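Local coordinates for protein adenylate kinase (Desulfovibrio gigas, PDB 2XB4) that probably catalyses the reversible transfer of the terminal phosphate of ATP to AMP, giving two ADP, and binds zinc through three cysteines and one histidine, at residues A[57-61]-A[62-66]; A[69-72]-A[73-77]; A[118-121]-A[122-126]; A[187-190]-A[191-194]. All blocks are in the same frame, centred on the assembly; numbering follows the deposited sequence.

Contact 1. Residues A[57-61]-A[62-66]; sequences DLVPD and DITIP
Val59 reaches forward over the first turn of helix 61-75 and meets Ile63 and Thr64. From CB outward, the route is short: CB itself lies 3.6 Å from Thr64 OG1, and the work is done by CG1, which sits anti to the Val59 backbone N (chi1 176°). That methyl is wedged between two residues, 3.6 Å from Ile63 CB and 3.3 Å from Thr64 OG1, and the Val59 and Ile63 side chains cross at about a right angle. One residue on, the ring of Pro60 runs alongside Ile63, both pointing the same way, with Pro60 CD 4.0 Å from Ile63 CD1.

Pro60 occupies the N-cap position, and its carbonyl oxygen takes two amide protons of the first turn. Thr64 N lies in the carbonyl plane at 3.0 Å with an N-H...O angle of 170°, whereas Ile63 N, at 2.9 Å, comes from above that plane. Asp61 O then receives Ile65 N, carrying the helical pattern on. A water joins the loop to the helix along a second path, donating to Val59 O and hydrogen-bonded to Thr64 OG1, 2.6 Å from each of these atoms.

Asp57, Leu58 and Val59 are predicted to bind AMP, so this helix start directly follows a likely part of the AMP site. Around it, Val59 touches Ile53 of helix 50-53 and Phe35 of helix 31-40, Phe52 meets both Pro60 and Ile63, and Ile65 packs on Lys94 and Ala98 of helix 89-101.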
loop_
_atom_site.group_PDB
_atom_site.type_symbol
_atom_site.label_atom_id
_atom_site.label_comp_id
_atom_site.label_asym_id
_atom_site.label_seq_id
_atom_site.Cartn_x
_atom_site.Cartn_y
_atom_site.Cartn_z
ATOM N N ASP A 57 -5.009 -21.858 19.193
ATOM C CA ASP A 57 -3.822 -22.671 19.514
ATOM C C ASP A 57 -3.231 -23.215 18.188
ATOM O O ASP A 57 -3.926 -23.239 17.133
ATOM C CB ASP A 57 -4.233 -23.852 20.418
ATOM C CG ASP A 57 -4.740 -23.401 21.795
ATOM O OD1 ASP A 57 -4.224 -22.418 22.380
ATOM O OD2 ASP A 57 -5.641 -24.069 22.330
ATOM N N LEU A 58 -1.966 -23.618 18.221
ATOM C CA LEU A 58 -1.417 -24.310 17.065
ATOM C C LEU A 58 -1.928 -25.744 16.921
ATOM O O LEU A 58 -2.334 -26.379 17.894
ATOM C CB LEU A 58 0.146 -24.328 17.102
ATOM C CG LEU A 58 0.793 -22.943 17.022
ATOM C CD1 LEU A 58 2.334 -23.038 16.948
ATOM C CD2 LEU A 58 0.277 -22.148 15.795
ATOM N N VAL A 59 -1.833 -26.290 15.717
ATOM C CA VAL A 59 -2.175 -27.715 15.567
ATOM C C VAL A 59 -1.002 -28.547 16.131
ATOM O O VAL A 59 0.170 -28.217 15.874
ATOM C CB VAL A 59 -2.431 -28.042 14.097
ATOM C CG1 VAL A 59 -2.701 -29.569 13.889
ATOM C CG2 VAL A 59 -3.538 -27.084 13.489
ATOM N N PRO A 60 -1.276 -29.576 16.933
ATOM C CA PRO A 60 -0.164 -30.364 17.470
ATOM C C PRO A 60 0.566 -31.168 16.367
ATOM O O PRO A 60 -0.050 -31.538 15.374
ATOM C CB PRO A 60 -0.861 -31.372 18.462
ATOM C CG PRO A 60 -2.190 -30.758 18.759
ATOM C CD PRO A 60 -2.574 -30.032 17.443
ATOM N N ASP A 61 1.846 -31.476 16.578
ATOM C CA ASP A 61 2.654 -32.228 15.598
ATOM C C ASP A 61 2.066 -33.574 15.295
ATOM O O ASP A 61 2.187 -34.019 14.148
ATOM C CB ASP A 61 4.095 -32.426 16.094
ATOM C CG ASP A 61 4.809 -31.129 16.434
ATOM O OD1 ASP A 61 4.523 -30.046 15.823
ATOM O OD2 ASP A 61 5.720 -31.222 17.328
ATOM N N ASP A 62 1.340 -34.195 16.256
ATOM C CA ASP A 62 0.717 -35.495 15.975
ATOM C C ASP A 62 -0.487 -35.441 15.071
ATOM O O ASP A 62 -1.035 -36.485 14.692
ATOM C CB ASP A 62 0.468 -36.363 17.228
ATOM C CG ASP A 62 -0.621 -35.810 18.191
ATOM O OD1 ASP A 62 -1.411 -34.863 17.895
ATOM O OD2 ASP A 62 -0.699 -36.413 19.302
ATOM N N ILE A 63 -0.906 -34.213 14.709
ATOM C CA ILE A 63 -1.932 -34.058 13.715
ATOM C C ILE A 63 -1.315 -33.464 12.430
ATOM O O ILE A 63 -1.654 -33.887 11.324
ATOM C CB ILE A 63 -3.091 -33.131 14.234
ATOM C CG1 ILE A 63 -3.846 -33.838 15.391
ATOM C CG2 ILE A 63 -4.034 -32.830 13.120
ATOM C CD1 ILE A 63 -4.894 -32.928 16.049
ATOM N N THR A 64 -0.424 -32.496 12.567
ATOM C CA THR A 64 0.218 -31.858 11.425
ATOM C C THR A 64 1.069 -32.870 10.581
ATOM O O THR A 64 0.975 -32.888 9.354
ATOM C CB THR A 64 1.143 -30.743 11.952
ATOM O OG1 THR A 64 0.310 -29.695 12.507
ATOM C CG2 THR A 64 1.916 -30.160 10.782
ATOM N N ILE A 65 1.843 -33.736 11.233
ATOM C CA ILE A 65 2.722 -34.641 10.497
ATOM C C ILE A 65 1.841 -35.599 9.674
ATOM O O ILE A 65 2.054 -35.699 8.478
ATOM C CB ILE A 65 3.623 -35.450 11.442
ATOM C CG1 ILE A 65 4.647 -34.511 12.146
ATOM C CG2 ILE A 65 4.379 -36.561 10.654
ATOM C CD1 ILE A 65 5.613 -33.914 11.260
ATOM N N PRO A 66 0.803 -36.236 10.286
ATOM C CA PRO A 66 -0.083 -37.057 9.395
ATOM C C PRO A 66 -0.746 -36.272 8.256
ATOM O O PRO A 66 -0.926 -36.816 7.155
ATOM C CB PRO A 66 -1.142 -37.624 10.347
ATOM C CG PRO A 66 -0.613 -37.503 11.717
ATOM C CD PRO A 66 0.591 -36.550 11.728
HETATM O O HOH W 1 1.436 -27.614 13.642
#

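Contact 2. Residues A[69-72]-A[73-77]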
loop_
_atom_site.group_PDB
_atom_site.type_symbol
_atom_site.label_atom_id
_atom_site.label_comp_id
_atom_site.label_asym_id
_atom_site.label_seq_id
_atom_site.Cartn_x
_atom_site.Cartn_y
_atom_site.Cartn_z
ATOM N N LEU A 69 1.876 -36.017 5.549
ATOM C CA LEU A 69 2.072 -37.303 4.826
ATOM C C LEU A 69 0.883 -37.633 3.917
ATOM O O LEU A 69 1.105 -38.190 2.808
ATOM C CB LEU A 69 2.229 -38.461 5.799
ATOM C CG LEU A 69 3.662 -38.824 6.182
ATOM C CD1 LEU A 69 4.218 -39.668 5.017
ATOM C CD2 LEU A 69 4.507 -37.590 6.566
ATOM N N GLU A 70 -0.357 -37.320 4.353
ATOM C CA GLU A 70 -1.522 -37.577 3.522
ATOM C C GLU A 70 -1.472 -36.772 2.229
ATOM O O GLU A 70 -1.900 -37.249 1.172
ATOM C CB GLU A 70 -2.852 -37.235 4.236
ATOM C CG GLU A 70 -3.177 -38.301 5.261
ATOM C CD GLU A 70 -4.650 -38.351 5.727
ATOM O OE1 GLU A 70 -5.494 -37.417 5.462
ATOM O OE2 GLU A 70 -4.932 -39.360 6.455
ATOM N N THR A 71 -1.027 -35.516 2.317
ATOM C CA THR A 71 -0.876 -34.664 1.121
ATOM C C THR A 71 0.210 -35.158 0.184
ATOM O O THR A 71 0.045 -35.196 -1.045
ATOM C CB THR A 71 -0.620 -33.165 1.581
ATOM O OG1 THR A 71 -1.831 -32.782 2.268
ATOM C CG2 THR A 71 -0.484 -32.204 0.357
ATOM N N LEU A 72 1.326 -35.563 0.762
ATOM C CA LEU A 72 2.438 -36.134 -0.033
ATOM C C LEU A 72 2.019 -37.386 -0.803
ATOM O O LEU A 72 2.402 -37.575 -1.965
ATOM C CB LEU A 72 3.610 -36.419 0.875
ATOM C CG LEU A 72 4.331 -35.243 1.520
ATOM C CD1 LEU A 72 5.454 -35.817 2.470
ATOM C CD2 LEU A 72 4.884 -34.149 0.501
ATOM N N GLU A 73 1.205 -38.230 -0.158
ATOM C CA GLU A 73 0.659 -39.458 -0.771
ATOM C C GLU A 73 -0.315 -39.179 -1.887
ATOM O O GLU A 73 -0.387 -39.925 -2.873
ATOM C CB GLU A 73 -0.068 -40.299 0.240
ATOM C CG GLU A 73 0.869 -41.057 1.097
ATOM C CD GLU A 73 0.161 -41.898 2.154
ATOM O OE1 GLU A 73 -0.944 -41.491 2.648
ATOM O OE2 GLU A 73 0.718 -42.979 2.473
ATOM N N SER A 74 -1.086 -38.132 -1.693
ATOM C CA SER A 74 -2.209 -37.785 -2.545
ATOM C C SER A 74 -1.749 -36.887 -3.750
ATOM O O SER A 74 -1.988 -37.229 -4.902
ATOM C CB SER A 74 -3.220 -37.066 -1.639
ATOM O OG SER A 74 -4.104 -36.280 -2.387
ATOM N N LYS A 75 -1.111 -35.756 -3.468
ATOM C CA LYS A 75 -0.671 -34.802 -4.508
ATOM C C LYS A 75 0.738 -35.131 -5.024
ATOM O O LYS A 75 1.104 -34.743 -6.137
ATOM C CB LYS A 75 -0.695 -33.349 -4.006
ATOM C CG LYS A 75 -2.037 -32.787 -3.598
ATOM C CD LYS A 75 -2.998 -32.679 -4.790
ATOM C CE LYS A 75 -4.427 -32.214 -4.375
ATOM N NZ LYS A 75 -4.750 -32.578 -2.935
ATOM N N GLY A 76 1.528 -35.833 -4.227
ATOM C CA GLY A 76 2.942 -36.051 -4.576
ATOM C C GLY A 76 3.299 -37.425 -5.066
ATOM O O GLY A 76 4.498 -37.795 -5.058
ATOM N N LYS A 77 2.309 -38.210 -5.541
ATOM C CA LYS A 77 2.679 -39.569 -6.006
ATOM C C LYS A 77 3.681 -39.615 -7.163
ATOM O O LYS A 77 4.373 -40.606 -7.304
ATOM C CB LYS A 77 1.463 -40.522 -6.244
ATOM C CG LYS A 77 0.217 -39.812 -6.670
ATOM C CD LYS A 77 -0.827 -40.775 -7.267
ATOM C CE LYS A 77 -1.500 -40.164 -8.538
ATOM N NZ LYS A 77 -2.998 -39.890 -8.412
HETATM O O HOH W 2 3.987 -39.850 -2.604
#
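This is a local contact along the last turns of helix 61-75, where Leu69 to Leu72 hand their carbonyl oxygens to the amides of Glu73 to Gly76 and the helix gives way to a turn. The evidence is chiefly in the backbone. Glu73 N bonds to Leu69 O at 3.0 Å, and Lys75 N to Thr71 O at 2.7 Å with an N-H...O angle of 158°. Between and after them the bonding slackens: Ser74 N makes only weak bonds, to Glu70 O and Thr71 O, and Gly76 N approaches Leu72 O at 3.0 Å but at a weak angle of 123°. A water bridges the turn, donating to Leu72 O at 2.8 Å and, weakly, to Gly76 O.

Side chains add methylene contacts to carbonyls. Glu73 extends from a CG anti to its own carbonyl carbon (chi1 -78°), which brings CG to 3.3 Å from Leu69 O. Ser74 CB lies 3.1 Å from Glu70 O. Glu70 OE2 and Glu73 OE1, like charges, remain 5.9 Å apart.

Lys75 NZ forms a salt bridge with Glu37 of helix 31-40, which is also among the weak partners of Thr71 OG1, with His38 and the Met67 carbonyl. Leu69 and Leu72 pack on Leu99 of helix 89-101; Leu72, with Thr71 and Lys75, also touches Ile29 of strand 27-30.

Contact 3. Residues A[118-121]-A[122-126]; sequences VAKN and RIMGR. With SRT (S,R meso-tartaric acid), chain C.
Arg122 N and Val118 O begin a run of four helical backbone bonds. The first is 2.9 Å long, with the donor nearly along the C=O axis; Ile123 N to Ala119 O and Met124 N to Lys120 O continue it, and Gly125 N to Asn121 O closes it with a more bent angle of 134°.

Side-chain contacts form two parallel pairs. Val118 CG1 lies 3.7 Å from Arg122 NE, the extended arginine chain running beside the valine. Lys120, stretched out from a CG anti to its backbone N (chi1 176°), lies alongside Met124, placing CE 3.7 Å from Met124 SD; its NZ continues to a salt bridge with Glu167 of helix 167-177.

The ligand contact lies beyond the last turn. Arg126 NH2 comes within 2.9 Å of O1 of the bound meso-tartrate, which meets the guanidinium at its edge, while Ile123 CA lies above one face, offset toward the rim. Asp164 forms a salt bridge with Arg126 NH1 and should help to hold the group in place.

The tartrate also bonds to Asn132 of a neighbouring subunit and to the backbone N of Gly10 and Lys13, as expected of an anion in the P-loop, and Arg126 is a predicted ATP-binding residue of this adenylate kinase nucleotide site.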
loop_
_atom_site.group_PDB
_atom_site.type_symbol
_atom_site.label_atom_id
_atom_site.label_comp_id
_atom_site.label_asym_id
_atom_site.label_seq_id
_atom_site.Cartn_x
_atom_site.Cartn_y
_atom_site.Cartn_z
ATOM N N VAL A 118 22.434 -10.098 5.226
ATOM C CA VAL A 118 22.259 -10.053 3.755
ATOM C C VAL A 118 20.784 -10.298 3.372
ATOM O O VAL A 118 20.192 -9.535 2.615
ATOM C CB VAL A 118 23.206 -10.948 2.993
ATOM C CG1 VAL A 118 22.858 -10.925 1.488
ATOM C CG2 VAL A 118 24.725 -10.489 3.229
ATOM N N ALA A 119 20.202 -11.378 3.921
ATOM C CA ALA A 119 18.785 -11.694 3.729
ATOM C C ALA A 119 17.885 -10.466 4.112
ATOM O O ALA A 119 16.962 -10.097 3.366
ATOM C CB ALA A 119 18.465 -12.967 4.526
ATOM N N LYS A 120 18.109 -9.879 5.295
ATOM C CA LYS A 120 17.252 -8.745 5.734
ATOM C C LYS A 120 17.411 -7.594 4.757
ATOM O O LYS A 120 16.434 -6.946 4.388
ATOM C CB LYS A 120 17.613 -8.348 7.190
ATOM C CG LYS A 120 16.853 -7.125 7.704
ATOM C CD LYS A 120 17.200 -6.814 9.107
ATOM C CE LYS A 120 16.416 -5.613 9.506
ATOM N NZ LYS A 120 16.931 -5.094 10.780
ATOM N N ASN A 121 18.645 -7.254 4.419
ATOM C CA ASN A 121 18.851 -6.148 3.462
ATOM C C ASN A 121 18.261 -6.385 2.080
ATOM O O ASN A 121 17.689 -5.491 1.476
ATOM C CB ASN A 121 20.324 -5.850 3.332
ATOM C CG ASN A 121 20.821 -5.005 4.510
ATOM O OD1 ASN A 121 20.068 -4.216 5.116
ATOM N ND2 ASN A 121 22.046 -5.201 4.862
ATOM N N ARG A 122 18.345 -7.601 1.603
ATOM C CA ARG A 122 17.618 -7.905 0.345
ATOM C C ARG A 122 16.103 -7.709 0.421
ATOM O O ARG A 122 15.516 -7.334 -0.600
ATOM C CB ARG A 122 17.897 -9.306 -0.131
ATOM C CG ARG A 122 19.275 -9.430 -0.635
ATOM C CD ARG A 122 19.568 -10.818 -1.167
ATOM N NE ARG A 122 20.931 -10.704 -1.721
ATOM C CZ ARG A 122 21.371 -11.319 -2.811
ATOM N NH1 ARG A 122 20.555 -12.107 -3.495
ATOM N NH2 ARG A 122 22.638 -11.110 -3.239
ATOM N N ILE A 123 15.458 -8.036 1.554
ATOM C CA ILE A 123 14.034 -7.801 1.654
ATOM C C ILE A 123 13.797 -6.263 1.680
ATOM O O ILE A 123 12.913 -5.749 0.982
ATOM C CB ILE A 123 13.478 -8.425 2.930
ATOM C CG1 ILE A 123 13.629 -9.966 2.887
ATOM C CG2 ILE A 123 12.011 -7.985 3.222
ATOM C CD1 ILE A 123 13.630 -10.637 4.325
ATOM N N MET A 124 14.520 -5.545 2.567
ATOM C CA MET A 124 14.208 -4.085 2.796
ATOM C C MET A 124 14.575 -3.282 1.567
ATOM O O MET A 124 13.993 -2.240 1.341
ATOM C CB MET A 124 15.017 -3.533 4.013
ATOM C CG MET A 124 14.607 -4.291 5.299
ATOM S SD MET A 124 15.258 -3.493 6.740
ATOM C CE MET A 124 14.390 -1.931 6.742
ATOM N N GLY A 125 15.480 -3.801 0.743
ATOM C CA GLY A 125 16.004 -3.054 -0.442
ATOM C C GLY A 125 15.084 -3.108 -1.663
ATOM O O GLY A 125 15.261 -2.347 -2.661
ATOM N N ARG A 126 14.064 -3.954 -1.635
ATOM C CA ARG A 126 13.159 -4.057 -2.800
ATOM C C ARG A 126 12.434 -2.732 -3.079
ATOM O O ARG A 126 11.919 -2.094 -2.129
ATOM C CB ARG A 126 12.076 -5.095 -2.512
ATOM C CG ARG A 126 12.576 -6.613 -2.288
ATOM C CD ARG A 126 11.468 -7.464 -1.634
ATOM N NE ARG A 126 11.908 -8.862 -1.588
ATOM C CZ ARG A 126 11.375 -9.800 -0.797
ATOM N NH1 ARG A 126 10.346 -9.479 -0.010
ATOM N NH2 ARG A 126 11.864 -11.066 -0.811
HETATM O O1 SRT C . 13.265 -13.534 -1.306
HETATM O O11 SRT C . 12.044 -14.741 -2.781
HETATM C C1 SRT C . 12.357 -14.346 -1.627
HETATM C C2 SRT C . 11.868 -15.000 -0.408
HETATM O O2 SRT C . 11.379 -14.210 0.658
HETATM C C3 SRT C . 11.670 -16.474 -0.441
HETATM O O3 SRT C . 13.051 -16.622 -0.016
HETATM C C4 SRT C . 10.795 -16.968 0.631
HETATM O O4 SRT C . 9.580 -17.022 0.379
HETATM O O41 SRT C . 11.315 -17.302 1.701
#

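Contact 4. Residues A[187-190]-A[191-194]; sequences AAYY and YKNM
Lys192 N donates to Ala188 O at 2.9 Å, in the carbonyl plane and close to straight at 169°. Asn193 N reaches Tyr189 O at the same 2.9 Å, whereas Tyr191 N to Ala187 O is longer, 3.3 Å. Within 191-194, Met194 N bonds back to Tyr191 O.

On this backbone stand two consecutive tyrosines whose rings meet as a T-shaped pair. The edge of Tyr190 is directed at a face of Tyr191, with centroids 5.1 Å apart and planes at 73°; Tyr190 CD2 stands over the centre of that ring. The two first torsions differ, Tyr190 CG lying anti to its backbone N (chi1 163°) and Tyr191 CG anti to its carbonyl carbon, which turns the rings against each other.

Tyr190 is engaged a second time by Met194. The methionine methyl CE sits over one face, offset toward the rim, 3.5 Å from Tyr190 CZ and 3.9 Å from the ring centroid, a CH-pi contact. The sulfur is above the face as well but more distant, SD being 5.1 Å from the centroid, so this Met-aromatic contact rests mainly on the methyl.

Tyr190 and Met194 both touch Phe96 of helix 89-101, and Tyr191 reaches Leu4 and Phe6 of strand 2-6, its OH bonding weakly to Ala92 O. Lys192 NZ instead forms a salt bridge with Glu204 of strand 201-206. The side-chain chemistry is thus mostly aromatic and dispersive, with Tyr191 OH and Lys192 NZ bonded to partners beyond the helix.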
loop_
_atom_site.group_PDB
_atom_site.type_symbol
_atom_site.label_atom_id
_atom_site.label_comp_id
_atom_site.label_asym_id
_atom_site.label_seq_id
_atom_site.Cartn_x
_atom_site.Cartn_y
_atom_site.Cartn_z
ATOM N N ALA A 187 16.977 -27.773 11.909
ATOM C CA ALA A 187 16.243 -28.805 11.174
ATOM C C ALA A 187 16.970 -29.224 9.882
ATOM O O ALA A 187 17.111 -30.464 9.585
ATOM C CB ALA A 187 14.775 -28.382 10.866
ATOM N N ALA A 188 17.379 -28.224 9.095
ATOM C CA ALA A 188 18.148 -28.484 7.845
ATOM C C ALA A 188 19.414 -29.316 8.147
ATOM O O ALA A 188 19.710 -30.300 7.458
ATOM C CB ALA A 188 18.567 -27.150 7.198
ATOM N N TYR A 189 20.152 -28.938 9.209
ATOM C CA TYR A 189 21.362 -29.655 9.594
ATOM C C TYR A 189 21.125 -31.090 10.104
ATOM O O TYR A 189 21.984 -31.926 9.964
ATOM C CB TYR A 189 22.214 -28.867 10.636
ATOM C CG TYR A 189 22.629 -27.487 10.222
ATOM C CD1 TYR A 189 22.652 -27.092 8.857
ATOM C CD2 TYR A 189 23.084 -26.571 11.189
ATOM C CE1 TYR A 189 23.025 -25.768 8.501
ATOM C CE2 TYR A 189 23.520 -25.292 10.838
ATOM C CZ TYR A 189 23.506 -24.890 9.528
ATOM O OH TYR A 189 23.889 -23.573 9.225
ATOM N N TYR A 190 19.988 -31.339 10.729
ATOM C CA TYR A 190 19.596 -32.673 11.093
ATOM C C TYR A 190 19.526 -33.541 9.817
ATOM O O TYR A 190 20.033 -34.702 9.810
ATOM C CB TYR A 190 18.276 -32.581 11.825
ATOM C CG TYR A 190 17.527 -33.859 11.928
ATOM C CD1 TYR A 190 17.886 -34.852 12.906
ATOM C CD2 TYR A 190 16.396 -34.090 11.140
ATOM C CE1 TYR A 190 17.142 -36.001 13.005
ATOM C CE2 TYR A 190 15.649 -35.331 11.263
ATOM C CZ TYR A 190 16.038 -36.220 12.178
ATOM O OH TYR A 190 15.358 -37.391 12.355
ATOM N N TYR A 191 19.010 -32.981 8.729
ATOM C CA TYR A 191 19.011 -33.750 7.462
ATOM C C TYR A 191 20.442 -33.848 6.882
ATOM O O TYR A 191 20.831 -34.935 6.482
ATOM C CB TYR A 191 18.010 -33.233 6.410
ATOM C CG TYR A 191 16.562 -33.452 6.900
ATOM C CD1 TYR A 191 15.956 -34.709 6.813
ATOM C CD2 TYR A 191 15.795 -32.390 7.413
ATOM C CE1 TYR A 191 14.652 -34.931 7.359
ATOM C CE2 TYR A 191 14.520 -32.594 7.902
ATOM C CZ TYR A 191 13.986 -33.850 7.923
ATOM O OH TYR A 191 12.718 -33.972 8.355
ATOM N N LYS A 192 21.179 -32.742 6.799
ATOM C CA LYS A 192 22.537 -32.791 6.315
ATOM C C LYS A 192 23.336 -33.939 6.958
ATOM O O LYS A 192 24.110 -34.654 6.287
ATOM C CB LYS A 192 23.234 -31.464 6.565
ATOM C CG LYS A 192 24.587 -31.238 5.907
ATOM C CD LYS A 192 25.135 -29.765 6.242
ATOM C CE LYS A 192 26.600 -29.780 5.766
ATOM N NZ LYS A 192 27.339 -28.463 5.735
ATOM N N ASN A 193 23.227 -33.998 8.275
ATOM C CA ASN A 193 24.007 -34.926 9.082
ATOM C C ASN A 193 23.654 -36.392 8.910
ATOM O O ASN A 193 24.410 -37.219 9.378
ATOM C CB ASN A 193 24.007 -34.479 10.545
ATOM C CG ASN A 193 24.909 -33.237 10.730
ATOM O OD1 ASN A 193 25.887 -33.083 10.010
ATOM N ND2 ASN A 193 24.574 -32.365 11.648
ATOM N N MET A 194 22.537 -36.723 8.259
ATOM C CA MET A 194 22.189 -38.129 8.042
ATOM C C MET A 194 22.143 -38.448 6.547
ATOM O O MET A 194 21.820 -39.578 6.146
ATOM C CB MET A 194 20.820 -38.448 8.681
ATOM C CG MET A 194 19.668 -37.771 7.934
ATOM S SD MET A 194 17.944 -38.336 8.374
ATOM C CE MET A 194 18.184 -38.096 10.109
#

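In the fold
Contacts 1 and 2 follow one another on helix 61-75, their centres about 17 Å apart: the first at its start, beside the predicted AMP-binding residues 57-59, the second at its end. Contact 4 lies about 22 and 23 Å from them, centre to centre, and helix 89-101 touches all three. Pro86, also a predicted AMP-binding residue, lies about 4 Å from Tyr191 between side chains. Contact 3 is on the opposite side of the chain's centre from contacts 1 and 2, about 32 and 34 Å away between centres. It supplies Arg126 to the tartrate pocket, whereas the Ala188 side chain of contact 4 is about 13 Å from a bound tartrate.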